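Local coordinates for protein ecdysteroid-phosphate phosphatase (Bombyx mori, PDB 3C7T) that removes phosphate from inactive ecdysteroid phosphates such as ecdysone 22-phosphate, releasing the active moulting steroids, and also acts on phosphotyrosine, through its C-terminal histidine phosphatase domain, at residues A[4-8]-A[177-181]; A[14-20]-A[37-41]; A[54-60]-A[90-96]. All coordinates share one frame; numbering follows the deposited sequence.

Contact 1: A[4-8]-A[177-181]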
loop_
_atom_site.group_PDB
_atom_site.type_symbol
_atom_site.label_atom_id
_atom_site.label_comp_id
_atom_site.label_asym_id
_atom_site.label_seq_id
_atom_site.Cartn_x
_atom_site.Cartn_y
_atom_site.Cartn_z
ATOM N N ARG A 4 7.840 -29.509 15.489
ATOM C CA ARG A 4 6.710 -29.211 14.557
ATOM C C ARG A 4 7.082 -28.226 13.437
ATOM O O ARG A 4 8.072 -27.492 13.537
ATOM C CB ARG A 4 5.444 -28.790 15.328
ATOM C CG ARG A 4 4.433 -29.941 15.434
ATOM C CD ARG A 4 3.622 -29.951 16.729
ATOM N NE ARG A 4 2.690 -28.827 16.824
ATOM C CZ ARG A 4 1.387 -28.884 16.547
ATOM N NH1 ARG A 4 0.820 -30.019 16.143
ATOM N NH2 ARG A 4 0.644 -27.791 16.678
ATOM N N ARG A 5 6.273 -28.238 12.381
ATOM C CA ARG A 5 6.548 -27.579 11.116
ATOM C C ARG A 5 5.367 -26.650 10.804
ATOM O O ARG A 5 4.262 -26.902 11.281
ATOM C CB ARG A 5 6.607 -28.673 10.053
ATOM C CG ARG A 5 7.139 -28.278 8.717
ATOM C CD ARG A 5 7.798 -29.468 8.060
ATOM N NE ARG A 5 6.887 -30.421 7.455
ATOM C CZ ARG A 5 6.756 -30.591 6.146
ATOM N NH1 ARG A 5 7.463 -29.854 5.308
ATOM N NH2 ARG A 5 5.927 -31.506 5.672
ATOM N N TRP A 6 5.594 -25.601 10.009
ATOM C CA TRP A 6 4.499 -24.732 9.532
ATOM C C TRP A 6 4.118 -25.014 8.078
ATOM O O TRP A 6 4.970 -25.210 7.217
ATOM C CB TRP A 6 4.892 -23.257 9.581
ATOM C CG TRP A 6 5.163 -22.638 10.911
ATOM C CD1 TRP A 6 6.375 -22.495 11.515
ATOM C CD2 TRP A 6 4.208 -22.010 11.765
ATOM N NE1 TRP A 6 6.233 -21.833 12.720
ATOM C CE2 TRP A 6 4.909 -21.523 12.893
ATOM C CE3 TRP A 6 2.819 -21.818 11.696
ATOM C CZ2 TRP A 6 4.266 -20.852 13.946
ATOM C CZ3 TRP A 6 2.183 -21.146 12.737
ATOM C CH2 TRP A 6 2.908 -20.678 13.850
ATOM N N VAL A 7 2.823 -24.998 7.803
ATOM C CA VAL A 7 2.348 -24.954 6.424
ATOM C C VAL A 7 1.383 -23.761 6.334
ATOM O O VAL A 7 0.458 -23.624 7.153
ATOM C CB VAL A 7 1.677 -26.275 5.989
ATOM C CG1 VAL A 7 1.089 -26.146 4.598
ATOM C CG2 VAL A 7 2.695 -27.441 6.036
ATOM N N PHE A 8 1.633 -22.898 5.351
ATOM C CA PHE A 8 0.876 -21.652 5.206
ATOM C C PHE A 8 0.132 -21.636 3.899
ATOM O O PHE A 8 0.539 -22.294 2.940
ATOM C CB PHE A 8 1.835 -20.457 5.223
ATOM C CG PHE A 8 2.576 -20.297 6.508
ATOM C CD1 PHE A 8 1.897 -19.991 7.680
ATOM C CD2 PHE A 8 3.952 -20.433 6.542
ATOM C CE1 PHE A 8 2.587 -19.814 8.865
ATOM C CE2 PHE A 8 4.655 -20.261 7.738
ATOM C CZ PHE A 8 3.973 -19.958 8.889
ATOM N N VAL A 177 3.532 -31.637 0.846
ATOM C CA VAL A 177 3.720 -31.845 2.282
ATOM C C VAL A 177 4.437 -33.190 2.562
ATOM O O VAL A 177 5.339 -33.275 3.418
ATOM C CB VAL A 177 2.372 -31.761 3.032
ATOM C CG1 VAL A 177 2.497 -32.285 4.448
ATOM C CG2 VAL A 177 1.872 -30.318 3.062
ATOM N N ASN A 178 4.041 -34.227 1.827
ATOM C CA ASN A 178 4.733 -35.527 1.913
ATOM C C ASN A 178 6.195 -35.481 1.469
ATOM O O ASN A 178 7.068 -36.004 2.177
ATOM C CB ASN A 178 3.960 -36.607 1.163
ATOM C CG ASN A 178 2.695 -37.026 1.893
ATOM O OD1 ASN A 178 2.643 -37.026 3.122
ATOM N ND2 ASN A 178 1.674 -37.394 1.137
ATOM N N ASP A 179 6.460 -34.827 0.337
ATOM C CA ASP A 179 7.812 -34.743 -0.240
ATOM C C ASP A 179 8.839 -33.863 0.493
ATOM O O ASP A 179 10.038 -33.949 0.207
ATOM C CB ASP A 179 7.739 -34.321 -1.715
ATOM C CG ASP A 179 6.981 -35.318 -2.576
ATOM O OD1 ASP A 179 6.601 -36.406 -2.069
ATOM O OD2 ASP A 179 6.753 -35.009 -3.771
ATOM N N THR A 180 8.384 -33.029 1.425
ATOM C CA THR A 180 9.280 -32.159 2.189
ATOM C C THR A 180 9.399 -32.573 3.659
ATOM O O THR A 180 10.111 -31.926 4.437
ATOM C CB THR A 180 8.814 -30.679 2.129
ATOM O OG1 THR A 180 7.453 -30.594 2.570
ATOM C CG2 THR A 180 8.934 -30.139 0.706
ATOM N N GLU A 181 8.701 -33.648 4.033
ATOM C CA GLU A 181 8.665 -34.117 5.418
ATOM C C GLU A 181 10.073 -34.443 5.941
ATOM O O GLU A 181 10.444 -34.007 7.038
ATOM C CB GLU A 181 7.730 -35.325 5.554
ATOM C CG GLU A 181 7.299 -35.636 6.989
ATOM C CD GLU A 181 6.397 -36.864 7.086
ATOM O OE1 GLU A 181 5.495 -37.028 6.237
ATOM O OE2 GLU A 181 6.590 -37.679 8.020
#
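In the alpha/beta core of this histidine phosphatase domain, the start of the inner strand 5-11 is tied to the C-terminal end of helix 162-179, which packs on the sheet well away from the tungstate site. Arg-5 makes the tie. With CG anti to the backbone N (chi1 -168°) and the chain bent at chi3, its guanidinium comes edge-on to the last turn of the helix. NH1 donates to Thr-180 OG1 at 2.8 Å, almost straight and close to the guanidinium plane. NH2 reaches Val-177 O at 2.9 Å along a more bent path, 135° at the hydrogen, and so takes up a carbonyl near the helix end. One face of the group lies against the backbone of Glu-181, whose CA is 3.8 Å from NH2. A second acceptor of NH1, Gly-185 O, brings in the loop leading into strand 187-191. Replacing Arg-5 by a leucine would probably leave Thr-180 OG1, Val-177 O and Gly-185 O without this donor and the helix end less firmly held to the strand. Two residues along, the apolar part of the contact is slight: Val-7 CG2 meets Val-177 CG2 at 4.2 Å.

Contact 2: A[14-20]-A[37-41]. With WO4 (tungstate(VI)ion), chain E.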
loop_
_atom_site.group_PDB
_atom_site.type_symbol
_atom_site.label_atom_id
_atom_site.label_comp_id
_atom_site.label_asym_id
_atom_site.label_seq_id
_atom_site.Cartn_x
_atom_site.Cartn_y
_atom_site.Cartn_z
ATOM N N GLU A 14 -3.656 -7.455 -4.066
ATOM C CA GLU A 14 -4.598 -6.640 -4.857
ATOM C C GLU A 14 -4.367 -6.763 -6.362
ATOM O O GLU A 14 -3.238 -6.623 -6.830
ATOM C CB GLU A 14 -4.462 -5.163 -4.446
ATOM C CG GLU A 14 -5.386 -4.209 -5.206
ATOM C CD GLU A 14 -5.251 -2.764 -4.759
ATOM O OE1 GLU A 14 -4.258 -2.084 -5.130
ATOM O OE2 GLU A 14 -6.173 -2.296 -4.053
ATOM N N ARG A 15 -5.448 -7.017 -7.110
ATOM C CA ARG A 15 -5.361 -7.233 -8.565
ATOM C C ARG A 15 -5.559 -5.946 -9.366
ATOM O O ARG A 15 -6.480 -5.159 -9.069
ATOM C CB ARG A 15 -6.474 -8.215 -8.991
ATOM C CG ARG A 15 -6.195 -9.653 -8.580
ATOM C CD ARG A 15 -7.429 -10.494 -8.722
ATOM N NE ARG A 15 -7.918 -10.631 -10.105
ATOM C CZ ARG A 15 -8.746 -11.604 -10.509
ATOM N NH1 ARG A 15 -9.183 -12.511 -9.646
ATOM N NH2 ARG A 15 -9.140 -11.682 -11.789
ATOM N N VAL A 16 -4.773 -5.760 -10.434
ATOM C CA VAL A 16 -4.999 -4.604 -11.302
ATOM C C VAL A 16 -6.435 -4.625 -11.875
ATOM O O VAL A 16 -7.130 -3.622 -11.867
ATOM C CB VAL A 16 -3.984 -4.544 -12.490
ATOM C CG1 VAL A 16 -4.395 -3.457 -13.491
ATOM C CG2 VAL A 16 -2.559 -4.275 -11.954
ATOM N N ASP A 17 -6.859 -5.766 -12.409
ATOM C CA ASP A 17 -8.161 -5.842 -13.128
ATOM C C ASP A 17 -9.379 -5.571 -12.232
ATOM O O ASP A 17 -10.437 -5.145 -12.730
ATOM C CB ASP A 17 -8.286 -7.152 -13.928
ATOM C CG ASP A 17 -8.367 -8.397 -13.056
ATOM O OD1 ASP A 17 -8.147 -8.352 -11.830
ATOM O OD2 ASP A 17 -8.622 -9.494 -13.616
ATOM N N LEU A 18 -9.229 -5.774 -10.923
ATOM C CA LEU A 18 -10.345 -5.513 -10.004
ATOM C C LEU A 18 -10.304 -4.109 -9.412
ATOM O O LEU A 18 -11.301 -3.644 -8.816
ATOM C CB LEU A 18 -10.373 -6.540 -8.861
ATOM C CG LEU A 18 -10.580 -8.007 -9.268
ATOM C CD1 LEU A 18 -10.751 -8.939 -8.047
ATOM C CD2 LEU A 18 -11.754 -8.147 -10.266
ATOM N N THR A 19 -9.159 -3.452 -9.555
ATOM C CA THR A 19 -8.955 -2.104 -9.032
ATOM C C THR A 19 -9.256 -1.029 -10.064
ATOM O O THR A 19 -9.674 0.073 -9.699
ATOM C CB THR A 19 -7.482 -1.956 -8.559
ATOM O OG1 THR A 19 -7.229 -2.942 -7.558
ATOM C CG2 THR A 19 -7.189 -0.556 -7.998
ATOM N N TYR A 20 -9.042 -1.363 -11.342
ATOM C CA TYR A 20 -9.249 -0.439 -12.457
ATOM C C TYR A 20 -10.323 -0.944 -13.410
ATOM O O TYR A 20 -10.828 -2.027 -13.252
ATOM C CB TYR A 20 -7.949 -0.280 -13.249
ATOM C CG TYR A 20 -6.801 0.260 -12.406
ATOM C CD1 TYR A 20 -6.031 -0.598 -11.616
ATOM C CD2 TYR A 20 -6.500 1.624 -12.399
ATOM C CE1 TYR A 20 -4.964 -0.105 -10.818
ATOM C CE2 TYR A 20 -5.435 2.119 -11.607
ATOM C CZ TYR A 20 -4.686 1.253 -10.834
ATOM O OH TYR A 20 -3.637 1.755 -10.066
ATOM N N ASP A 37 -1.063 5.449 -13.798
ATOM C CA ASP A 37 -1.489 5.572 -12.403
ATOM C C ASP A 37 -0.352 5.094 -11.530
ATOM O O ASP A 37 0.346 4.153 -11.906
ATOM C CB ASP A 37 -2.728 4.696 -12.152
ATOM C CG ASP A 37 -3.400 5.000 -10.794
ATOM O OD1 ASP A 37 -4.180 5.966 -10.720
ATOM O OD2 ASP A 37 -3.157 4.253 -9.820
ATOM N N LEU A 38 -0.178 5.704 -10.354
ATOM C CA LEU A 38 0.949 5.309 -9.486
ATOM C C LEU A 38 0.818 3.911 -8.928
ATOM O O LEU A 38 1.819 3.310 -8.574
ATOM C CB LEU A 38 1.171 6.289 -8.335
ATOM C CG LEU A 38 1.513 7.707 -8.733
ATOM C CD1 LEU A 38 1.567 8.515 -7.431
ATOM C CD2 LEU A 38 2.863 7.735 -9.473
ATOM N N ASN A 39 -0.410 3.399 -8.838
ATOM C CA ASN A 39 -0.621 2.062 -8.329
ATOM C C ASN A 39 -0.584 0.999 -9.453
ATOM O O ASN A 39 -0.774 -0.194 -9.205
ATOM C CB ASN A 39 -1.940 2.033 -7.518
ATOM C CG ASN A 39 -2.087 0.802 -6.665
ATOM O OD1 ASN A 39 -1.107 0.269 -6.134
ATOM N ND2 ASN A 39 -3.337 0.346 -6.503
ATOM N N LEU A 40 -0.271 1.410 -10.684
ATOM C CA LEU A 40 -0.049 0.436 -11.767
ATOM C C LEU A 40 1.429 -0.019 -11.839
ATOM O O LEU A 40 2.335 0.696 -11.372
ATOM C CB LEU A 40 -0.486 1.009 -13.130
ATOM C CG LEU A 40 -1.989 1.096 -13.385
ATOM C CD1 LEU A 40 -2.279 1.963 -14.578
ATOM C CD2 LEU A 40 -2.599 -0.290 -13.578
ATOM N N PRO A 41 1.681 -1.196 -12.439
ATOM C CA PRO A 41 3.089 -1.625 -12.598
ATOM C C PRO A 41 3.952 -0.561 -13.278
ATOM O O PRO A 41 3.475 0.173 -14.135
ATOM C CB PRO A 41 2.978 -2.860 -13.481
ATOM C CG PRO A 41 1.568 -3.385 -13.216
ATOM C CD PRO A 41 0.726 -2.179 -13.001
HETATM W W WO4 E . -8.722 -14.611 -6.565
HETATM O O1 WO4 E . -8.570 -15.238 -4.743
HETATM O O2 WO4 E . -10.456 -15.471 -7.018
HETATM O O3 WO4 E . -9.126 -12.706 -6.954
HETATM O O4 WO4 E . -7.511 -15.408 -7.890
#
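Tyr-20 and Asp-37 meet through a short bond, Tyr-20 OH giving its proton to Asp-37 OD2 at 2.6 Å. The same oxygen takes the backbone N of Asn-39 at 3.0 Å, an Asx turn, and the two donors arrive from opposite faces of the carboxylate plane. Ile-249 N of the second subunit is a third donor to OD2, while OD1 is paired with Arg-255, so both carboxylate oxygens of this buried residue are engaged. Asn-39, its CG swung anti to the backbone N (chi1 -166°), sends ND2 to Glu-14 OE1 at 2.9 Å; the acceptor lies in the amide plane, and OE1 is met on its syn side. ND2 also donates to Ile-249 O of the second subunit, and OD1 accepts from Leu-63 N. Glu-14 OE1 has a further partner in Thr-61 OG1, and OE2 binds Ser-251 OG of the second subunit. This network joins the short helix 16-19, a few residues after strand 5-11 and the nucleophile His-12 in the histidine phosphatase fold, to a type I turn at the homodimer interface. Leu-40 CD2 sits over one face of the Tyr-20 ring, 3.9 Å from its centroid in a CH-pi contact, and also touches Val-16 CG1 at 3.6 Å. At the N-cap, Arg-15 turns the other way: NE and NH2 grip Asp-17 side-on, one nitrogen to each oxygen, leaving NH1 to donate to tungstate O3 at 2.7 Å. Thr-19 OG1, at the far end of the helix, bonds back to Arg-15 O at 2.8 Å.

Contact 3: A[54-60]-A[90-96]. With WO4 (tungstate(VI)ion), chain E.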
loop_
_atom_site.group_PDB
_atom_site.type_symbol
_atom_site.label_atom_id
_atom_site.label_comp_id
_atom_site.label_asym_id
_atom_site.label_seq_id
_atom_site.Cartn_x
_atom_site.Cartn_y
_atom_site.Cartn_z
ATOM N N TYR A 54 -2.275 -10.057 -20.759
ATOM C CA TYR A 54 -2.462 -9.280 -19.514
ATOM C C TYR A 54 -3.923 -8.996 -19.199
ATOM O O TYR A 54 -4.279 -8.855 -18.024
ATOM C CB TYR A 54 -1.643 -7.983 -19.503
ATOM C CG TYR A 54 -0.167 -8.225 -19.238
ATOM C CD1 TYR A 54 0.261 -8.739 -18.003
ATOM C CD2 TYR A 54 0.805 -7.947 -20.215
ATOM C CE1 TYR A 54 1.603 -8.973 -17.745
ATOM C CE2 TYR A 54 2.176 -8.173 -19.954
ATOM C CZ TYR A 54 2.556 -8.686 -18.718
ATOM O OH TYR A 54 3.875 -8.922 -18.420
ATOM N N VAL A 55 -4.758 -8.882 -20.231
ATOM C CA VAL A 55 -6.222 -8.825 -20.008
ATOM C C VAL A 55 -6.685 -10.102 -19.291
ATOM O O VAL A 55 -7.409 -10.046 -18.296
ATOM C CB VAL A 55 -7.006 -8.626 -21.328
ATOM C CG1 VAL A 55 -8.495 -8.696 -21.083
ATOM C CG2 VAL A 55 -6.655 -7.309 -21.961
ATOM N N LYS A 56 -6.246 -11.251 -19.787
ATOM C CA LYS A 56 -6.640 -12.561 -19.236
ATOM C C LYS A 56 -5.967 -12.938 -17.918
ATOM O O LYS A 56 -6.475 -13.793 -17.169
ATOM C CB LYS A 56 -6.340 -13.657 -20.263
ATOM C CG LYS A 56 -7.177 -13.559 -21.531
ATOM C CD LYS A 56 -6.637 -14.433 -22.642
ATOM C CE LYS A 56 -7.652 -14.494 -23.759
ATOM N NZ LYS A 56 -7.020 -14.420 -25.111
ATOM N N ASP A 57 -4.819 -12.329 -17.643
ATOM C CA ASP A 57 -3.942 -12.791 -16.563
ATOM C C ASP A 57 -3.339 -11.560 -15.892
ATOM O O ASP A 57 -2.187 -11.200 -16.132
ATOM C CB ASP A 57 -2.872 -13.756 -17.141
ATOM C CG ASP A 57 -1.970 -14.398 -16.057
ATOM O OD1 ASP A 57 -2.453 -14.653 -14.908
ATOM O OD2 ASP A 57 -0.780 -14.655 -16.386
ATOM N N THR A 58 -4.157 -10.914 -15.057
ATOM C CA THR A 58 -3.818 -9.611 -14.442
ATOM C C THR A 58 -2.537 -9.593 -13.582
ATOM O O THR A 58 -2.244 -10.565 -12.882
ATOM C CB THR A 58 -5.009 -9.116 -13.598
ATOM O OG1 THR A 58 -4.801 -7.744 -13.233
ATOM C CG2 THR A 58 -5.189 -10.001 -12.357
ATOM N N PRO A 59 -1.753 -8.500 -13.649
ATOM C CA PRO A 59 -0.667 -8.269 -12.677
ATOM C C PRO A 59 -1.259 -7.879 -11.319
ATOM O O PRO A 59 -2.441 -7.514 -11.239
ATOM C CB PRO A 59 0.037 -7.032 -13.237
ATOM C CG PRO A 59 -0.411 -6.902 -14.657
ATOM C CD PRO A 59 -1.806 -7.446 -14.677
ATOM N N LEU A 60 -0.434 -7.917 -10.271
ATOM C CA LEU A 60 -0.760 -7.182 -9.035
ATOM C C LEU A 60 -0.562 -5.693 -9.243
ATOM O O LEU A 60 0.280 -5.288 -10.032
ATOM C CB LEU A 60 0.181 -7.589 -7.902
ATOM C CG LEU A 60 0.235 -9.028 -7.401
ATOM C CD1 LEU A 60 1.275 -9.100 -6.286
ATOM C CD2 LEU A 60 -1.166 -9.462 -6.898
ATOM N N ALA A 90 -1.155 -18.493 -12.035
ATOM C CA ALA A 90 -1.693 -17.145 -12.296
ATOM C C ALA A 90 -0.630 -16.113 -11.966
ATOM O O ALA A 90 0.029 -16.204 -10.903
ATOM C CB ALA A 90 -2.957 -16.887 -11.456
ATOM N N LEU A 91 -0.488 -15.102 -12.832
ATOM C CA LEU A 91 0.566 -14.106 -12.634
ATOM C C LEU A 91 0.459 -13.421 -11.286
ATOM O O LEU A 91 1.494 -13.152 -10.652
ATOM C CB LEU A 91 0.566 -13.038 -13.724
ATOM C CG LEU A 91 1.574 -11.915 -13.510
ATOM C CD1 LEU A 91 3.032 -12.454 -13.489
ATOM C CD2 LEU A 91 1.353 -10.764 -14.542
ATOM N N ARG A 92 -0.762 -13.134 -10.848
ATOM C CA ARG A 92 -0.961 -12.486 -9.528
ATOM C C ARG A 92 -0.401 -13.317 -8.366
ATOM O O ARG A 92 0.085 -12.771 -7.362
ATOM C CB ARG A 92 -2.447 -12.168 -9.317
ATOM C CG ARG A 92 -3.350 -13.398 -9.368
ATOM C CD ARG A 92 -4.809 -12.975 -9.319
ATOM N NE ARG A 92 -5.815 -14.025 -9.496
ATOM C CZ ARG A 92 -6.253 -14.494 -10.675
ATOM N NH1 ARG A 92 -5.718 -14.087 -11.838
ATOM N NH2 ARG A 92 -7.211 -15.419 -10.691
ATOM N N CYS A 93 -0.462 -14.632 -8.506
ATOM C CA CYS A 93 0.019 -15.537 -7.455
ATOM C C CYS A 93 1.547 -15.625 -7.456
ATOM O O CYS A 93 2.195 -15.584 -6.393
ATOM C CB CYS A 93 -0.625 -16.921 -7.584
ATOM S SG CYS A 93 -2.435 -16.858 -7.642
ATOM N N VAL A 94 2.133 -15.760 -8.641
ATOM C CA VAL A 94 3.601 -15.757 -8.742
ATOM C C VAL A 94 4.189 -14.412 -8.262
ATOM O O VAL A 94 5.200 -14.375 -7.546
ATOM C CB VAL A 94 4.089 -16.093 -10.164
ATOM C CG1 VAL A 94 5.618 -16.215 -10.160
ATOM C CG2 VAL A 94 3.460 -17.425 -10.637
ATOM N N GLU A 95 3.543 -13.307 -8.610
ATOM C CA GLU A 95 4.019 -12.024 -8.102
ATOM C C GLU A 95 3.834 -11.899 -6.604
ATOM O O GLU A 95 4.690 -11.327 -5.944
ATOM C CB GLU A 95 3.357 -10.857 -8.825
ATOM C CG GLU A 95 3.730 -10.761 -10.310
ATOM C CD GLU A 95 3.132 -9.506 -10.969
ATOM O OE1 GLU A 95 1.941 -9.204 -10.727
ATOM O OE2 GLU A 95 3.842 -8.828 -11.742
ATOM N N THR A 96 2.756 -12.461 -6.056
ATOM C CA THR A 96 2.585 -12.436 -4.606
ATOM C C THR A 96 3.731 -13.221 -3.955
ATOM O O THR A 96 4.291 -12.811 -2.927
ATOM C CB THR A 96 1.227 -12.969 -4.201
ATOM O OG1 THR A 96 0.229 -12.168 -4.851
ATOM C CG2 THR A 96 1.031 -12.899 -2.632
HETATM W W WO4 E . -8.722 -14.611 -6.565
HETATM O O1 WO4 E . -8.570 -15.238 -4.743
HETATM O O2 WO4 E . -10.456 -15.471 -7.018
HETATM O O3 WO4 E . -9.126 -12.706 -6.954
HETATM O O4 WO4 E . -7.511 -15.408 -7.890
HETATM O O HOH W 1 -3.080 -13.010 -12.667
HETATM O O HOH W 2 2.622 -6.222 -10.910
#
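Arg-92 holds tungstate O4 in a fork, NE at 2.7 Å and NH2 at 2.8 Å, with the oxygen at the edge of the guanidinium near its plane. From CG to NE the chain is extended, which carries the group out from the first turn of helix 91-104 to the anion. Its remaining nitrogen, NH1, donates to a water at 3.0 Å. That water also accepts from Arg-92 N and donates to Asp-57 OD1 and Thr-58 O, filling all four of its positions. Asp-57 OD1 in turn takes Leu-91 N at 2.9 Å, nearly straight and on the syn side, while OD2 is salt-bridged to Arg-47. Further out, Glu-95 OE1 accepts Leu-60 N at 2.7 Å, and Leu-60 CD1 lies 3.5 Å from Thr-96 OG1. This hydroxyl donates to Arg-92 O and accepts from Gly-13 N, beside the phosphohistidine nucleophile His-12. Leu-91 CD2 touches both the edge of the Tyr-54 ring and Pro-59 CA. Since tungstate mimics phosphate, the fork probably steadies negative charge on the phosphoryl group, while the water, itself held by Asp-57 OD1 and Thr-58 O, probably limits the arginine's rotation through NH1.

How the contacts relate
From the N terminus, strand 5-11 is pinned at its start by contact 1, whose partner lies 169 residues on, at the end of helix 162-179; this wide loop encloses both other contacts. Strand 5-11 leads on to helix 16-19, where contact 2 closes a short loop against 37-41. Contact 3 follows in series, joining the end of helix 50-56 and the residues after it to the start of helix 91-104. Contacts 2 and 3 touch, Val-16 N lying 3.0 Å from Pro-59 O, and each supplies one arginine to the same tungstate. Contact 1 stands apart, its centre about 34 Å from that of contact 2, across the chain's centre.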